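Local coordinates for lipoprotein (Mycoplasma mycoides subsp. capri, PDB 7ADK) that probably acts as a surface-anchored serine-type peptidase of the PA clan, consistent with the mycoplasma peptidases that cleave host immunoglobulin, at residues 787-792 with 808-813; 510-515 with 536-541. All blocks are in the same frame, centred on the assembly; numbering follows the deposited sequence.

Contact 1 of 2, residues 787-792 with 808-813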
loop_
_atom_site.group_PDB
_atom_site.type_symbol
_atom_site.label_atom_id
_atom_site.label_comp_id
_atom_site.label_asym_id
_atom_site.label_seq_id
_atom_site.Cartn_x
_atom_site.Cartn_y
_atom_site.Cartn_z
ATOM N N VAL B 787 -9.396 -24.710 11.721
ATOM C CA VAL B 787 -9.368 -26.068 12.278
ATOM C C VAL B 787 -8.910 -26.047 13.723
ATOM O O VAL B 787 -7.765 -25.690 13.974
ATOM C CB VAL B 787 -8.410 -26.961 11.470
ATOM C CG1 VAL B 787 -8.220 -28.348 12.072
ATOM C CG2 VAL B 787 -8.903 -27.172 10.053
ATOM N N ALA B 788 -9.719 -26.485 14.684
ATOM C CA ALA B 788 -9.200 -26.722 16.025
ATOM C C ALA B 788 -8.350 -28.004 16.050
ATOM O O ALA B 788 -8.750 -29.053 15.542
ATOM C CB ALA B 788 -10.334 -26.735 17.040
ATOM N N PHE B 789 -7.176 -27.945 16.672
ATOM C CA PHE B 789 -6.285 -29.106 16.835
ATOM C C PHE B 789 -6.859 -30.200 17.746
ATOM O O PHE B 789 -6.564 -31.381 17.586
ATOM C CB PHE B 789 -4.958 -28.663 17.467
ATOM C CG PHE B 789 -4.192 -27.583 16.749
ATOM C CD1 PHE B 789 -3.456 -27.884 15.595
ATOM C CD2 PHE B 789 -4.197 -26.276 17.248
ATOM C CE1 PHE B 789 -2.700 -26.885 14.974
ATOM C CE2 PHE B 789 -3.468 -25.273 16.600
ATOM C CZ PHE B 789 -2.694 -25.584 15.484
ATOM N N ARG B 790 -7.630 -29.774 18.743
ATOM C CA ARG B 790 -8.173 -30.590 19.817
ATOM C C ARG B 790 -9.680 -30.424 19.864
ATOM O O ARG B 790 -10.194 -29.325 19.702
ATOM C CB ARG B 790 -7.490 -30.186 21.121
ATOM C CG ARG B 790 -7.799 -31.136 22.263
ATOM C CD ARG B 790 -7.055 -30.745 23.518
ATOM N NE ARG B 790 -7.469 -31.540 24.672
ATOM C CZ ARG B 790 -6.978 -32.690 25.067
ATOM N NH1 ARG B 790 -6.040 -33.316 24.436
ATOM N NH2 ARG B 790 -7.415 -33.243 26.146
ATOM N N SER B 791 -10.378 -31.517 20.104
ATOM C CA SER B 791 -11.808 -31.565 20.349
ATOM C C SER B 791 -12.080 -32.496 21.519
ATOM O O SER B 791 -11.644 -33.639 21.546
ATOM C CB SER B 791 -12.564 -32.003 19.099
ATOM O OG SER B 791 -13.922 -32.207 19.347
ATOM N N ASP B 792 -12.866 -32.009 22.462
ATOM C CA ASP B 792 -13.464 -32.763 23.559
ATOM C C ASP B 792 -14.598 -33.697 23.099
ATOM O O ASP B 792 -15.108 -34.513 23.865
ATOM C CB ASP B 792 -13.997 -31.711 24.519
ATOM C CG ASP B 792 -14.428 -32.204 25.891
ATOM O OD1 ASP B 792 -15.294 -31.534 26.501
ATOM O OD2 ASP B 792 -13.851 -33.192 26.381
ATOM N N TYR B 808 -10.948 -35.924 19.790
ATOM C CA TYR B 808 -9.662 -36.142 19.153
ATOM C C TYR B 808 -8.640 -35.075 19.543
ATOM O O TYR B 808 -8.984 -33.941 19.851
ATOM C CB TYR B 808 -9.852 -36.219 17.625
ATOM C CG TYR B 808 -10.219 -34.935 16.908
ATOM C CD1 TYR B 808 -11.557 -34.631 16.614
ATOM C CD2 TYR B 808 -9.203 -34.063 16.486
ATOM C CE1 TYR B 808 -11.879 -33.447 15.935
ATOM C CE2 TYR B 808 -9.521 -32.875 15.822
ATOM C CZ TYR B 808 -10.860 -32.553 15.558
ATOM O OH TYR B 808 -11.178 -31.371 14.975
ATOM N N ASP B 809 -7.364 -35.419 19.458
ATOM C CA ASP B 809 -6.262 -34.468 19.451
ATOM C C ASP B 809 -5.278 -34.884 18.358
ATOM O O ASP B 809 -4.737 -35.986 18.402
ATOM C CB ASP B 809 -5.651 -34.413 20.850
ATOM C CG ASP B 809 -4.579 -33.338 21.017
ATOM O OD1 ASP B 809 -3.847 -33.058 20.045
ATOM O OD2 ASP B 809 -4.476 -32.806 22.142
ATOM N N LEU B 810 -5.088 -34.046 17.343
ATOM C CA LEU B 810 -4.234 -34.358 16.194
ATOM C C LEU B 810 -2.772 -33.899 16.347
ATOM O O LEU B 810 -1.967 -34.129 15.453
ATOM C CB LEU B 810 -4.939 -34.070 14.849
ATOM C CG LEU B 810 -5.661 -32.740 14.644
ATOM C CD1 LEU B 810 -4.664 -31.606 14.635
ATOM C CD2 LEU B 810 -6.440 -32.757 13.346
ATOM N N ILE B 811 -2.389 -33.396 17.524
ATOM C CA ILE B 811 -0.997 -33.178 17.942
ATOM C C ILE B 811 -0.543 -34.280 18.918
ATOM O O ILE B 811 0.521 -34.860 18.731
ATOM C CB ILE B 811 -0.832 -31.761 18.532
ATOM C CG1 ILE B 811 -1.245 -30.654 17.545
ATOM C CG2 ILE B 811 0.579 -31.507 19.065
ATOM C CD1 ILE B 811 -0.355 -30.465 16.335
ATOM N N TYR B 812 -1.351 -34.615 19.934
ATOM C CA TYR B 812 -0.980 -35.595 20.971
ATOM C C TYR B 812 -1.579 -36.999 20.795
ATOM O O TYR B 812 -1.006 -37.954 21.322
ATOM C CB TYR B 812 -1.302 -35.039 22.363
ATOM C CG TYR B 812 -0.423 -33.893 22.812
ATOM C CD1 TYR B 812 0.763 -34.155 23.512
ATOM C CD2 TYR B 812 -0.785 -32.571 22.519
ATOM C CE1 TYR B 812 1.582 -33.093 23.931
ATOM C CE2 TYR B 812 0.024 -31.506 22.943
ATOM C CZ TYR B 812 1.204 -31.764 23.664
ATOM O OH TYR B 812 1.975 -30.751 24.116
ATOM N N GLY B 813 -2.673 -37.154 20.048
ATOM C CA GLY B 813 -3.385 -38.418 19.885
ATOM C C GLY B 813 -4.191 -38.838 21.119
ATOM O O GLY B 813 -4.353 -38.083 22.074
#

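Contact 2 of 2, residues 510-515 with 536-541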
loop_
_atom_site.group_PDB
_atom_site.type_symbol
_atom_site.label_atom_id
_atom_site.label_comp_id
_atom_site.label_asym_id
_atom_site.label_seq_id
_atom_site.Cartn_x
_atom_site.Cartn_y
_atom_site.Cartn_z
ATOM N N THR B 510 -5.477 -36.556 7.439
ATOM C CA THR B 510 -6.472 -37.267 6.631
ATOM C C THR B 510 -7.020 -38.466 7.388
ATOM O O THR B 510 -6.279 -39.269 7.948
ATOM C CB THR B 510 -5.893 -37.740 5.297
ATOM O OG1 THR B 510 -4.650 -38.384 5.475
ATOM C CG2 THR B 510 -5.716 -36.598 4.320
ATOM N N ASP B 511 -8.340 -38.608 7.393
ATOM C CA ASP B 511 -9.060 -39.800 7.844
ATOM C C ASP B 511 -8.723 -40.263 9.273
ATOM O O ASP B 511 -8.766 -41.436 9.628
ATOM C CB ASP B 511 -8.971 -40.882 6.772
ATOM C CG ASP B 511 -10.231 -41.728 6.647
ATOM O OD1 ASP B 511 -11.316 -41.315 7.084
ATOM O OD2 ASP B 511 -10.142 -42.833 6.098
ATOM N N PHE B 512 -8.441 -39.288 10.133
ATOM C CA PHE B 512 -7.948 -39.450 11.503
ATOM C C PHE B 512 -8.958 -39.993 12.526
ATOM O O PHE B 512 -8.579 -40.253 13.667
ATOM C CB PHE B 512 -7.354 -38.116 11.957
ATOM C CG PHE B 512 -8.368 -37.005 12.094
ATOM C CD1 PHE B 512 -9.087 -36.835 13.282
ATOM C CD2 PHE B 512 -8.586 -36.134 11.016
ATOM C CE1 PHE B 512 -9.993 -35.777 13.402
ATOM C CE2 PHE B 512 -9.505 -35.085 11.134
ATOM C CZ PHE B 512 -10.201 -34.895 12.333
ATOM N N ILE B 513 -10.222 -40.191 12.147
ATOM C CA ILE B 513 -11.285 -40.812 12.962
ATOM C C ILE B 513 -11.498 -42.305 12.633
ATOM O O ILE B 513 -12.167 -43.011 13.385
ATOM C CB ILE B 513 -12.587 -39.988 12.784
ATOM C CG1 ILE B 513 -12.444 -38.544 13.284
ATOM C CG2 ILE B 513 -13.822 -40.591 13.460
ATOM C CD1 ILE B 513 -12.027 -38.362 14.741
ATOM N N ASN B 514 -10.955 -42.811 11.517
ATOM C CA ASN B 514 -11.369 -44.066 10.868
ATOM C C ASN B 514 -10.907 -45.389 11.537
ATOM O O ASN B 514 -10.452 -46.324 10.876
ATOM C CB ASN B 514 -11.072 -43.965 9.361
ATOM C CG ASN B 514 -11.934 -44.857 8.475
ATOM O OD1 ASN B 514 -12.791 -45.597 8.931
ATOM N ND2 ASN B 514 -11.768 -44.797 7.178
ATOM N N GLU B 515 -11.037 -45.471 12.864
ATOM C CA GLU B 515 -11.239 -46.733 13.576
ATOM C C GLU B 515 -12.730 -47.100 13.452
ATOM O O GLU B 515 -13.558 -46.231 13.255
ATOM C CB GLU B 515 -10.785 -46.627 15.044
ATOM C CG GLU B 515 -10.980 -47.938 15.821
ATOM C CD GLU B 515 -10.294 -48.000 17.190
ATOM O OE1 GLU B 515 -10.336 -47.018 17.959
ATOM O OE2 GLU B 515 -9.748 -49.071 17.541
ATOM N N ILE B 536 -12.734 -38.254 5.075
ATOM C CA ILE B 536 -12.852 -37.005 5.829
ATOM C C ILE B 536 -11.469 -36.471 6.160
ATOM O O ILE B 536 -10.552 -37.252 6.389
ATOM C CB ILE B 536 -13.682 -37.183 7.124
ATOM C CG1 ILE B 536 -13.132 -38.253 8.091
ATOM C CG2 ILE B 536 -15.145 -37.483 6.788
ATOM C CD1 ILE B 536 -12.299 -37.679 9.226
ATOM N N PHE B 537 -11.300 -35.160 6.239
ATOM C CA PHE B 537 -10.051 -34.539 6.676
ATOM C C PHE B 537 -10.306 -33.205 7.388
ATOM O O PHE B 537 -11.386 -32.627 7.304
ATOM C CB PHE B 537 -9.080 -34.405 5.485
ATOM C CG PHE B 537 -9.203 -33.135 4.678
ATOM C CD1 PHE B 537 -8.123 -32.251 4.579
ATOM C CD2 PHE B 537 -10.409 -32.801 4.049
ATOM C CE1 PHE B 537 -8.261 -31.044 3.884
ATOM C CE2 PHE B 537 -10.550 -31.591 3.362
ATOM C CZ PHE B 537 -9.475 -30.708 3.286
ATOM N N ALA B 538 -9.304 -32.692 8.085
ATOM C CA ALA B 538 -9.250 -31.293 8.508
ATOM C C ALA B 538 -8.066 -30.614 7.834
ATOM O O ALA B 538 -7.004 -31.231 7.769
ATOM C CB ALA B 538 -9.116 -31.242 10.015
ATOM N N ASP B 539 -8.204 -29.393 7.331
ATOM C CA ASP B 539 -7.138 -28.761 6.553
ATOM C C ASP B 539 -5.961 -28.293 7.440
ATOM O O ASP B 539 -5.814 -27.123 7.771
ATOM C CB ASP B 539 -7.741 -27.677 5.651
ATOM C CG ASP B 539 -6.822 -27.259 4.495
ATOM O OD1 ASP B 539 -5.922 -28.035 4.125
ATOM O OD2 ASP B 539 -6.963 -26.138 3.966
ATOM N N PHE B 540 -5.116 -29.232 7.857
ATOM C CA PHE B 540 -3.919 -29.041 8.689
ATOM C C PHE B 540 -2.805 -30.037 8.296
ATOM O O PHE B 540 -3.078 -31.223 8.132
ATOM C CB PHE B 540 -4.299 -29.185 10.167
ATOM C CG PHE B 540 -3.120 -29.288 11.110
ATOM C CD1 PHE B 540 -2.184 -28.247 11.194
ATOM C CD2 PHE B 540 -2.917 -30.452 11.863
ATOM C CE1 PHE B 540 -1.055 -28.366 12.016
ATOM C CE2 PHE B 540 -1.795 -30.569 12.699
ATOM C CZ PHE B 540 -0.870 -29.522 12.780
ATOM N N ALA B 541 -1.560 -29.591 8.166
ATOM C CA ALA B 541 -0.430 -30.440 7.819
ATOM C C ALA B 541 0.846 -29.981 8.527
ATOM O O ALA B 541 0.943 -28.825 8.923
ATOM C CB ALA B 541 -0.289 -30.459 6.298
#

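Contact 1 of 2, residues 787-792 with 808-813
Ser-791 and Tyr-808 make the hydrogen-bonded pair of a short antiparallel bridge: Ser-791 N gives to Tyr-808 O at 2.8 Å, and Tyr-808 N gives back to Ser-791 O at 3.0 Å. Beyond the non-hydrogen-bonded pair Arg-790 with Asp-809, Leu-810 N reaches Phe-789 O at 3.1 Å in an almost straight bond. The Tyr-808 hydroxyl bonds Leu-745 N, with a weak bond to Ala-788 O besides.

The side chains of that second pair form a salt bridge. With CG anti to the backbone N (chi1 -170°) and the chain extended on to NE, Arg-790 carries NH1 to OD2 of Asp-809 at 2.8 Å. OD2 uses its anti lone pair and lies in the guanidinium plane, although the two planar groups stand 75° apart. The other oxygen, OD1, accepts from Ile-811 N in an Asx turn and from Tyr-812 N as well, the Asx motif; together they limit the carboxylate's rotation. Arg-790 NH1 also bonds Phe-853 O.

Apolar contacts follow. Ser-791 CB sits over one face of the Tyr-808 ring, 3.9 Å from its centroid, a CH-pi contact. Phe-789 CD1 meets Leu-810 CD1 and Ile-811 CG1, the former at the ring edge.

Strand 783-792 is backbone-bonded to strand 737-747 through Ala-788 with Leu-745 and to strand 769-778 through Val-787 with Val-773, while 807-809 joins it here; Phe-595 meets the Phe-789 ring edge-to-face.

Contact 2 of 2, residues 510-515 with 536-541
Asp-511 N reaches across to Ile-536 O at 2.8 Å, a bond that accompanies the single backbone bridge of Thr-510 with Phe-537. The carboxylate of Asp-511 turns back over the same strand end: OD1 lies 3.7 Å from Ile-536 CG1, the two side chains crossing at about a right angle, while OD2 accepts from Asn-514 ND2 at 2.8 Å. That second bond comes from the syn side, 32° out of the carboxylate plane, and ties the side chains at the two ends of the type I turn from Asp-511 to Asn-514.

Ile-536 holds CG1 between its backbone N and carbonyl carbon (chi1 58°), which places CG1 on the side of the turn, and from there CD1 reaches Ile-513 CG1 at 4.2 Å. CD1 also approaches Phe-512 CE2. The family belongs to the PA clan, and the two beta sheets are consistent with its chymotrypsin-like fold; just past strand 535-537, Asp-539 OD2 is hydrogen-bonded to His-450 ND1, an arrangement consistent with the Asp-His pair of a catalytic triad.

Phe-512 has CG in the same position relative to its backbone as Ile-536 CG1 (chi1 66°), which lays the ring's CE2 corner against Ala-538, in the loop that follows the strand. Ala-538 CB lies 4.0 Å from Phe-512 CE2, and Ala-538 N lies at the ring edge, in its plane. Thr-510 CG2 touches Phe-537 CB at 4.2 Å, while the Phe-537 ring leads away to stack on Tyr-727.

Along the chain contact 2 closes before contact 1 opens, yet their centres lie about 11 Å apart. Both reach the mixed sheet: strand 737-747 pairs in parallel with 535-537 and antiparallel with 783-792, so the two contacts share that strand as a neighbour. Side chains also join them directly, Phe-512 CE1 resting 3.6 Å from Tyr-808 CG and Leu-810 CD1 3.5 Å from Phe-540 CD2. After 535-537 the chain passes to strand 541-546 of the other, antiparallel sheet. Asp-539 lies on that crossing, consistent with an active site between two beta domains, and Val-787 of contact 1 packs beside it.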